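Acyl-coenzyme A oxidase 1 (PDB 5Y9D) catalyses the FAD-dependent oxidation of saturated acyl-CoA by molecular oxygen to trans-2-enoyl-CoA, releasing hydrogen peroxide in peroxisomal fatty acid beta-oxidation. Local coordinates at residues Leu308-Val313 with Lys380-Thr385; Ser314-Ser319 with Ala418-Phe423. All blocks are in the same frame, centred on the assembly; numbering follows the deposited sequence.

Interaction 1 (Leu308-Val313 with Lys380-Thr385); sequences LIRGRV and KTWIET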
ATOM      1  N   LEU A 308     -19.436  -0.379 -17.511  1.00 50.93           N
ATOM      2  CA  LEU A 308     -18.470  -0.822 -16.511  1.00 47.74           C
ATOM      3  C   LEU A 308     -17.428  -1.770 -17.078  1.00 46.32           C
ATOM      4  O   LEU A 308     -16.295  -1.795 -16.591  1.00 44.95           O
ATOM      5  CB  LEU A 308     -19.179  -1.472 -15.325  1.00 47.85           C
ATOM      6  CG  LEU A 308     -20.093  -0.524 -14.516  1.00 48.73           C
ATOM      7  CD1 LEU A 308     -20.721  -1.235 -13.312  1.00 46.92           C
ATOM      8  CD2 LEU A 308     -19.332   0.724 -14.077  1.00 46.39           C
ATOM      9  N   ILE A 309     -17.805  -2.545 -18.096  1.00 46.53           N
ATOM     10  CA  ILE A 309     -16.894  -3.508 -18.679  1.00 46.14           C
ATOM     11  C   ILE A 309     -15.837  -2.713 -19.410  1.00 43.40           C
ATOM     12  O   ILE A 309     -14.659  -3.021 -19.288  1.00 41.93           O
ATOM     13  CB  ILE A 309     -17.557  -4.516 -19.647  1.00 51.69           C
ATOM     14  CG1 ILE A 309     -18.751  -5.241 -19.001  1.00 54.84           C
ATOM     15  CG2 ILE A 309     -16.565  -5.595 -20.082  1.00 51.90           C
ATOM     16  CD1 ILE A 309     -19.675  -5.902 -20.025  1.00 52.79           C
ATOM     17  N   ARG A 310     -16.236  -1.669 -20.135  1.00 42.67           N
ATOM     18  CA  ARG A 310     -15.244  -0.864 -20.866  1.00 42.40           C
ATOM     19  C   ARG A 310     -14.057  -0.510 -19.971  1.00 41.69           C
ATOM     20  O   ARG A 310     -12.912  -0.739 -20.342  1.00 46.01           O
ATOM     21  CB  ARG A 310     -15.841   0.433 -21.430  1.00 42.97           C
ATOM     22  CG  ARG A 310     -14.877   1.226 -22.301  1.00 43.49           C
ATOM     23  CD  ARG A 310     -15.532   2.401 -23.004  1.00 47.48           C
ATOM     24  NE  ARG A 310     -14.609   3.547 -23.037  1.00 54.46           N
ATOM     25  CZ  ARG A 310     -14.179   4.194 -24.129  1.00 59.14           C
ATOM     26  NH1 ARG A 310     -14.585   3.868 -25.364  1.00 59.61           N
ATOM     27  NH2 ARG A 310     -13.327   5.205 -23.982  1.00 58.70           N
ATOM     28  N   GLY A 311     -14.337   0.051 -18.797  1.00 37.30           N
ATOM     29  CA  GLY A 311     -13.301   0.584 -17.947  1.00 34.47           C
ATOM     30  C   GLY A 311     -12.554  -0.452 -17.138  1.00 36.78           C
ATOM     31  O   GLY A 311     -11.478  -0.152 -16.618  1.00 39.20           O
ATOM     32  N   ARG A 312     -13.138  -1.639 -16.963  1.00 34.94           N
ATOM     33  CA  ARG A 312     -12.427  -2.751 -16.349  1.00 34.85           C
ATOM     34  C   ARG A 312     -11.342  -3.185 -17.299  1.00 35.28           C
ATOM     35  O   ARG A 312     -10.232  -3.482 -16.869  1.00 31.09           O
ATOM     36  CB  ARG A 312     -13.336  -3.944 -16.082  1.00 36.08           C
ATOM     37  CG  ARG A 312     -14.124  -3.802 -14.823  1.00 35.87           C
ATOM     38  CD  ARG A 312     -14.972  -5.017 -14.531  1.00 38.05           C
ATOM     39  NE  ARG A 312     -15.916  -4.612 -13.495  1.00 38.36           N
ATOM     40  CZ  ARG A 312     -17.216  -4.463 -13.656  1.00 40.92           C
ATOM     41  NH1 ARG A 312     -17.797  -4.752 -14.809  1.00 43.90           N
ATOM     42  NH2 ARG A 312     -17.944  -4.042 -12.639  1.00 44.60           N
ATOM     43  N   VAL A 313     -11.695  -3.220 -18.585  1.00 35.63           N
ATOM     44  CA  VAL A 313     -10.754  -3.461 -19.676  1.00 35.51           C
ATOM     45  C   VAL A 313      -9.713  -2.374 -19.732  1.00 36.65           C
ATOM     46  O   VAL A 313      -8.509  -2.646 -19.839  1.00 37.72           O
ATOM     47  CB  VAL A 313     -11.483  -3.534 -21.034  1.00 35.16           C
ATOM     48  CG1 VAL A 313     -10.523  -3.311 -22.199  1.00 35.62           C
ATOM     49  CG2 VAL A 313     -12.193  -4.864 -21.169  1.00 34.70           C
ATOM     50  N   LYS A 380      -8.825  -5.791 -27.617  1.00 50.99           N
ATOM     51  CA  LYS A 380      -9.238  -6.250 -28.952  1.00 52.67           C
ATOM     52  C   LYS A 380     -10.651  -6.820 -28.892  1.00 47.96           C
ATOM     53  O   LYS A 380     -11.429  -6.619 -29.808  1.00 44.45           O
ATOM     54  CB  LYS A 380      -8.269  -7.316 -29.509  1.00 55.22           C
ATOM     55  CG  LYS A 380      -8.240  -7.410 -31.030  1.00 59.69           C
ATOM     56  CD  LYS A 380      -7.408  -6.280 -31.658  1.00 67.25           C
ATOM     57  CE  LYS A 380      -7.590  -6.139 -33.182  1.00 66.98           C
ATOM     58  NZ  LYS A 380      -7.099  -4.840 -33.747  1.00 62.52           N
ATOM     59  N   THR A 381     -10.982  -7.505 -27.796  1.00 46.93           N
ATOM     60  CA  THR A 381     -12.304  -8.115 -27.639  1.00 46.02           C
ATOM     61  C   THR A 381     -13.386  -7.095 -27.275  1.00 47.68           C
ATOM     62  O   THR A 381     -14.457  -7.131 -27.861  1.00 46.96           O
ATOM     63  CB  THR A 381     -12.287  -9.275 -26.641  1.00 42.34           C
ATOM     64  OG1 THR A 381     -11.287 -10.221 -27.040  1.00 39.42           O
ATOM     65  CG2 THR A 381     -13.617  -9.952 -26.603  1.00 41.02           C
ATOM     66  N   TRP A 382     -13.107  -6.165 -26.359  1.00 49.46           N
ATOM     67  CA  TRP A 382     -14.076  -5.099 -26.066  1.00 51.47           C
ATOM     68  C   TRP A 382     -14.449  -4.311 -27.332  1.00 54.07           C
ATOM     69  O   TRP A 382     -15.627  -4.024 -27.560  1.00 58.18           O
ATOM     70  CB  TRP A 382     -13.578  -4.099 -25.009  1.00 52.75           C
ATOM     71  CG  TRP A 382     -14.338  -2.807 -25.112  1.00 53.40           C
ATOM     72  CD1 TRP A 382     -14.023  -1.702 -25.881  1.00 54.91           C
ATOM     73  CD2 TRP A 382     -15.578  -2.519 -24.495  1.00 56.10           C
ATOM     74  NE1 TRP A 382     -14.996  -0.741 -25.761  1.00 56.44           N
ATOM     75  CE2 TRP A 382     -15.963  -1.214 -24.911  1.00 59.17           C
ATOM     76  CE3 TRP A 382     -16.408  -3.232 -23.629  1.00 57.28           C
ATOM     77  CZ2 TRP A 382     -17.139  -0.611 -24.479  1.00 62.99           C
ATOM     78  CZ3 TRP A 382     -17.580  -2.631 -23.192  1.00 68.50           C
ATOM     79  CH2 TRP A 382     -17.936  -1.327 -23.616  1.00 70.29           C
ATOM     80  N   ILE A 383     -13.453  -3.935 -28.130  1.00 50.75           N
ATOM     81  CA  ILE A 383     -13.711  -3.092 -29.280  1.00 52.58           C
ATOM     82  C   ILE A 383     -14.473  -3.881 -30.340  1.00 61.07           C
ATOM     83  O   ILE A 383     -15.388  -3.341 -30.982  1.00 57.72           O
ATOM     84  CB  ILE A 383     -12.417  -2.475 -29.855  1.00 52.10           C
ATOM     85  CG1 ILE A 383     -11.867  -1.453 -28.853  1.00 49.59           C
ATOM     86  CG2 ILE A 383     -12.685  -1.822 -31.216  1.00 50.68           C
ATOM     87  CD1 ILE A 383     -10.920  -0.429 -29.433  1.00 49.51           C
ATOM     88  N   GLU A 384     -14.104  -5.151 -30.505  1.00 67.21           N
ATOM     89  CA  GLU A 384     -14.808  -6.051 -31.419  1.00 71.98           C
ATOM     90  C   GLU A 384     -16.236  -6.316 -30.938  1.00 71.34           C
ATOM     91  O   GLU A 384     -17.190  -6.229 -31.710  1.00 76.85           O
ATOM     92  CB  GLU A 384     -14.045  -7.378 -31.564  1.00 75.82           C
ATOM     93  CG  GLU A 384     -14.835  -8.533 -32.189  1.00 79.79           C
ATOM     94  CD  GLU A 384     -15.572  -9.409 -31.173  1.00 82.94           C
ATOM     95  OE1 GLU A 384     -16.718  -9.833 -31.467  1.00 78.72           O
ATOM     96  OE2 GLU A 384     -15.010  -9.681 -30.084  1.00 87.03           O
ATOM     97  N   THR A 385     -16.381  -6.640 -29.664  1.00 69.94           N
ATOM     98  CA  THR A 385     -17.660  -7.093 -29.161  1.00 69.36           C
ATOM     99  C   THR A 385     -18.727  -5.989 -29.185  1.00 68.85           C
ATOM    100  O   THR A 385     -19.881  -6.272 -29.487  1.00 71.54           O
ATOM    101  CB  THR A 385     -17.535  -7.693 -27.749  1.00 69.39           C
ATOM    102  OG1 THR A 385     -18.544  -8.693 -27.563  1.00 74.04           O
ATOM    103  CG2 THR A 385     -17.669  -6.606 -26.665  1.00 69.77           C
TER

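Interaction 2 (Ser314-Ser319 with Ala418-Phe423); sequences SMIADS and AGMKAF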
ATOM      1  N   SER A 314     -10.166  -1.130 -19.633  1.00 39.69           N
ATOM      2  CA  SER A 314      -9.227  -0.012 -19.605  1.00 38.65           C
ATOM      3  C   SER A 314      -8.330  -0.063 -18.361  1.00 33.47           C
ATOM      4  O   SER A 314      -7.203   0.384 -18.413  1.00 33.41           O
ATOM      5  CB  SER A 314      -9.959   1.323 -19.702  1.00 42.40           C
ATOM      6  OG  SER A 314      -9.107   2.284 -20.295  1.00 49.17           O
ATOM      7  N   MET A 315      -8.811  -0.640 -17.260  1.00 30.49           N
ATOM      8  CA  MET A 315      -7.965  -0.827 -16.054  1.00 29.62           C
ATOM      9  C   MET A 315      -6.832  -1.869 -16.139  1.00 27.28           C
ATOM     10  O   MET A 315      -5.894  -1.833 -15.323  1.00 24.98           O
ATOM     11  CB  MET A 315      -8.827  -1.110 -14.841  1.00 30.10           C
ATOM     12  CG  MET A 315      -9.457   0.155 -14.312  1.00 32.38           C
ATOM     13  SD  MET A 315     -10.716  -0.181 -13.085  1.00 35.13           S
ATOM     14  CE  MET A 315     -11.891   1.093 -13.492  1.00 36.79           C
ATOM     15  N   ILE A 316      -6.904  -2.787 -17.100  1.00 24.80           N
ATOM     16  CA  ILE A 316      -5.837  -3.731 -17.265  1.00 26.03           C
ATOM     17  C   ILE A 316      -4.641  -2.949 -17.843  1.00 26.56           C
ATOM     18  O   ILE A 316      -3.508  -3.152 -17.441  1.00 31.00           O
ATOM     19  CB  ILE A 316      -6.238  -4.932 -18.129  1.00 26.42           C
ATOM     20  CG1 ILE A 316      -7.449  -5.659 -17.543  1.00 27.91           C
ATOM     21  CG2 ILE A 316      -5.128  -5.962 -18.186  1.00 26.89           C
ATOM     22  CD1 ILE A 316      -8.278  -6.362 -18.600  1.00 27.28           C
ATOM     23  N   ALA A 317      -4.909  -2.018 -18.734  1.00 26.70           N
ATOM     24  CA  ALA A 317      -3.864  -1.205 -19.345  1.00 27.62           C
ATOM     25  C   ALA A 317      -3.282  -0.221 -18.353  1.00 27.88           C
ATOM     26  O   ALA A 317      -2.068  -0.069 -18.292  1.00 29.27           O
ATOM     27  CB  ALA A 317      -4.412  -0.469 -20.565  1.00 27.45           C
ATOM     28  N   ASP A 318      -4.130   0.459 -17.578  1.00 27.58           N
ATOM     29  CA  ASP A 318      -3.604   1.357 -16.561  1.00 28.05           C
ATOM     30  C   ASP A 318      -2.593   0.612 -15.739  1.00 26.78           C
ATOM     31  O   ASP A 318      -1.509   1.107 -15.530  1.00 33.69           O
ATOM     32  CB  ASP A 318      -4.665   1.914 -15.611  1.00 29.68           C
ATOM     33  CG  ASP A 318      -5.792   2.617 -16.314  1.00 29.35           C
ATOM     34  OD1 ASP A 318      -5.571   3.157 -17.422  1.00 29.07           O
ATOM     35  OD2 ASP A 318      -6.908   2.611 -15.740  1.00 31.12           O
ATOM     36  N   SER A 319      -2.929  -0.590 -15.293  1.00 25.52           N
ATOM     37  CA  SER A 319      -2.019  -1.376 -14.499  1.00 24.88           C
ATOM     38  C   SER A 319      -0.659  -1.521 -15.183  1.00 23.13           C
ATOM     39  O   SER A 319       0.368  -1.346 -14.547  1.00 21.02           O
ATOM     40  CB  SER A 319      -2.607  -2.759 -14.192  1.00 27.07           C
ATOM     41  OG  SER A 319      -3.775  -2.672 -13.403  1.00 27.66           O
ATOM     42  N   ALA A 418     -13.015  -9.349 -15.317  1.00 36.55           N
ATOM     43  CA  ALA A 418     -13.210  -9.052 -13.925  1.00 35.06           C
ATOM     44  C   ALA A 418     -12.016  -9.568 -13.139  1.00 36.24           C
ATOM     45  O   ALA A 418     -11.427  -8.855 -12.317  1.00 35.73           O
ATOM     46  CB  ALA A 418     -14.507  -9.674 -13.441  1.00 35.36           C
ATOM     47  N   GLY A 419     -11.643 -10.813 -13.402  1.00 37.74           N
ATOM     48  CA  GLY A 419     -10.494 -11.405 -12.730  1.00 35.68           C
ATOM     49  C   GLY A 419      -9.221 -10.744 -13.187  1.00 35.17           C
ATOM     50  O   GLY A 419      -8.320 -10.522 -12.397  1.00 36.80           O
ATOM     51  N   MET A 420      -9.121 -10.443 -14.471  1.00 34.28           N
ATOM     52  CA  MET A 420      -7.936  -9.763 -14.960  1.00 35.07           C
ATOM     53  C   MET A 420      -7.810  -8.323 -14.409  1.00 32.29           C
ATOM     54  O   MET A 420      -6.721  -7.876 -14.073  1.00 30.61           O
ATOM     55  CB  MET A 420      -7.902  -9.754 -16.469  1.00 38.38           C
ATOM     56  CG  MET A 420      -6.540  -9.333 -16.964  1.00 45.35           C
ATOM     57  SD  MET A 420      -5.591 -10.726 -17.549  1.00 54.60           S
ATOM     58  CE  MET A 420      -6.305 -10.756 -19.223  1.00 50.74           C
ATOM     59  N   LYS A 421      -8.922  -7.610 -14.301  1.00 30.99           N
ATOM     60  CA  LYS A 421      -8.948  -6.311 -13.609  1.00 28.41           C
ATOM     61  C   LYS A 421      -8.460  -6.461 -12.176  1.00 28.04           C
ATOM     62  O   LYS A 421      -7.527  -5.785 -11.752  1.00 27.93           O
ATOM     63  CB  LYS A 421     -10.361  -5.709 -13.638  1.00 26.24           C
ATOM     64  CG  LYS A 421     -10.511  -4.323 -13.040  1.00 25.81           C
ATOM     65  CD  LYS A 421     -10.668  -4.330 -11.527  1.00 25.85           C
ATOM     66  CE  LYS A 421     -11.409  -3.092 -11.043  1.00 25.33           C
ATOM     67  NZ  LYS A 421     -11.751  -3.133  -9.596  1.00 24.90           N
ATOM     68  N   ALA A 422      -9.075  -7.348 -11.416  1.00 27.00           N
ATOM     69  CA  ALA A 422      -8.696  -7.451 -10.028  1.00 27.56           C
ATOM     70  C   ALA A 422      -7.206  -7.726  -9.864  1.00 27.40           C
ATOM     71  O   ALA A 422      -6.502  -7.002  -9.172  1.00 32.83           O
ATOM     72  CB  ALA A 422      -9.538  -8.497  -9.303  1.00 28.22           C
ATOM     73  N   PHE A 423      -6.704  -8.750 -10.512  1.00 26.00           N
ATOM     74  CA  PHE A 423      -5.320  -9.151 -10.248  1.00 26.17           C
ATOM     75  C   PHE A 423      -4.322  -8.179 -10.814  1.00 26.45           C
ATOM     76  O   PHE A 423      -3.317  -7.866 -10.120  1.00 28.47           O
ATOM     77  CB  PHE A 423      -5.054 -10.579 -10.701  1.00 24.52           C
ATOM     78  CG  PHE A 423      -5.869 -11.569  -9.940  1.00 24.73           C
ATOM     79  CD1 PHE A 423      -5.616 -11.777  -8.599  1.00 23.67           C
ATOM     80  CD2 PHE A 423      -6.928 -12.238 -10.534  1.00 23.96           C
ATOM     81  CE1 PHE A 423      -6.374 -12.674  -7.867  1.00 24.54           C
ATOM     82  CE2 PHE A 423      -7.701 -13.129  -9.801  1.00 24.92           C
ATOM     83  CZ  PHE A 423      -7.429 -13.350  -8.459  1.00 23.92           C
TER

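Interaction 1 (Leu308-Val313 with Lys380-Thr385)
Segments 308-313 and 380-385 run antiparallel with Arg310 and Trp382 opposite each other, their CA atoms 6.8 Å apart. They lie on helices 306-334 and 355-391 of the C-alpha1 helical bundle of acyl-CoA oxidase. The segment axes run 154° apart in direction and come no nearer than 10.3 Å. That spacing is wide, and the indole of Trp382 fills it. Its CG stands anti to the backbone N (chi1 159°), and the ring reaches across to the backbone and CB of Arg310. The first carbons of Arg310 lie over one face of the indole. CB sits 3.6 Å from the centroid of the six-membered ring, a CH-pi contact near the ring normal. CG lies above CZ2, and CD passes beyond the rim. The guanidinium does not stack; its plane stands 87° from the ring plane. It leads away to Ser110, where NH2 is hydrogen-bonded to OG. Arg312, two residues on, is hydrogen-bonded through NE to the backbone O of Glu464, the proton acceptor by similarity. Apolar contacts finish the interface. Ile309 CB approaches Trp382 CZ3 obliquely at 4.0 Å. At the root of the indole, Val313 CG2 meets Trp382 CB at 4.2 Å.

Interaction 2 (Ser314-Ser319 with Ala418-Phe423)
Ile316 and Met420 form one flank of the packing between helices 306-334 and 400-437. The two segments run nearly parallel, 28° apart in direction, with axes 8.7 Å apart. They belong to the C-alpha1 helical bundle of the oxidase. The CA atoms of Ile316 and Lys421 are 5.4 Å apart, and the side chains on both segments spread to the two flanks of this close point. Ile316 CD1 touches Met420 CG at 3.8 Å, and CG1 and CG2 reach the same carbon. The two side chains cross at about a right angle. Ile316 also packs on Ala375 and Ala378 of helix 355-391. Cutting Ile316 back to an alanine removes CG1, CG2 and CD1, and would probably leave Met420 CG without these contacts and a gap toward helix 355-391.

On the other flank Met315 and Lys421 lie side by side and point the same way. Met315 SD rests 3.6 Å from Lys421 CE. The lysine leaves its helix with CG anti to the backbone N (chi1 -176°) and bends at chi2, which lays its methylenes along the methionine.

The polar groups bond within a helix or to other parts of the chain. Ser319 OG donates to Met315 O at 3.0 Å, and Ser319 N binds the same oxygen. Lys421 NZ is hydrogen-bonded to the backbone O of Gln460, Trp463 and Gly465 and to Asn467 OD1. If all four bonds hold, at least one N-H must be shared. Asp318 forms a salt bridge with Arg125.

The lysine therefore works in two ways. Its chain packs on Met315, while its buried amine ties helix 400-437 to the chain around Glu464, the active-site proton acceptor by similarity. Four oxygen partners would probably favour the charged form of this amine.

Interactions 1 and 2 share helix 306-334, on consecutive turns. Interaction 1 joins it to helix 355-391, and interaction 2 joins it to helix 400-437, the next helix along the chain. Their centres are 11 Å apart, and they touch where Arg312 O packs on Lys421 CB at 3.9 Å. Interaction 1 is only partly buried and rests on a CH-pi contact with a partly exposed indole. Interaction 2 is buried in the core and meets through aliphatic and thioether chains. It is also the nearer to the active site: the side chain of Met315 comes within about 3 Å of that of Glu464, the proton acceptor by similarity, against about 7 Å for Arg310.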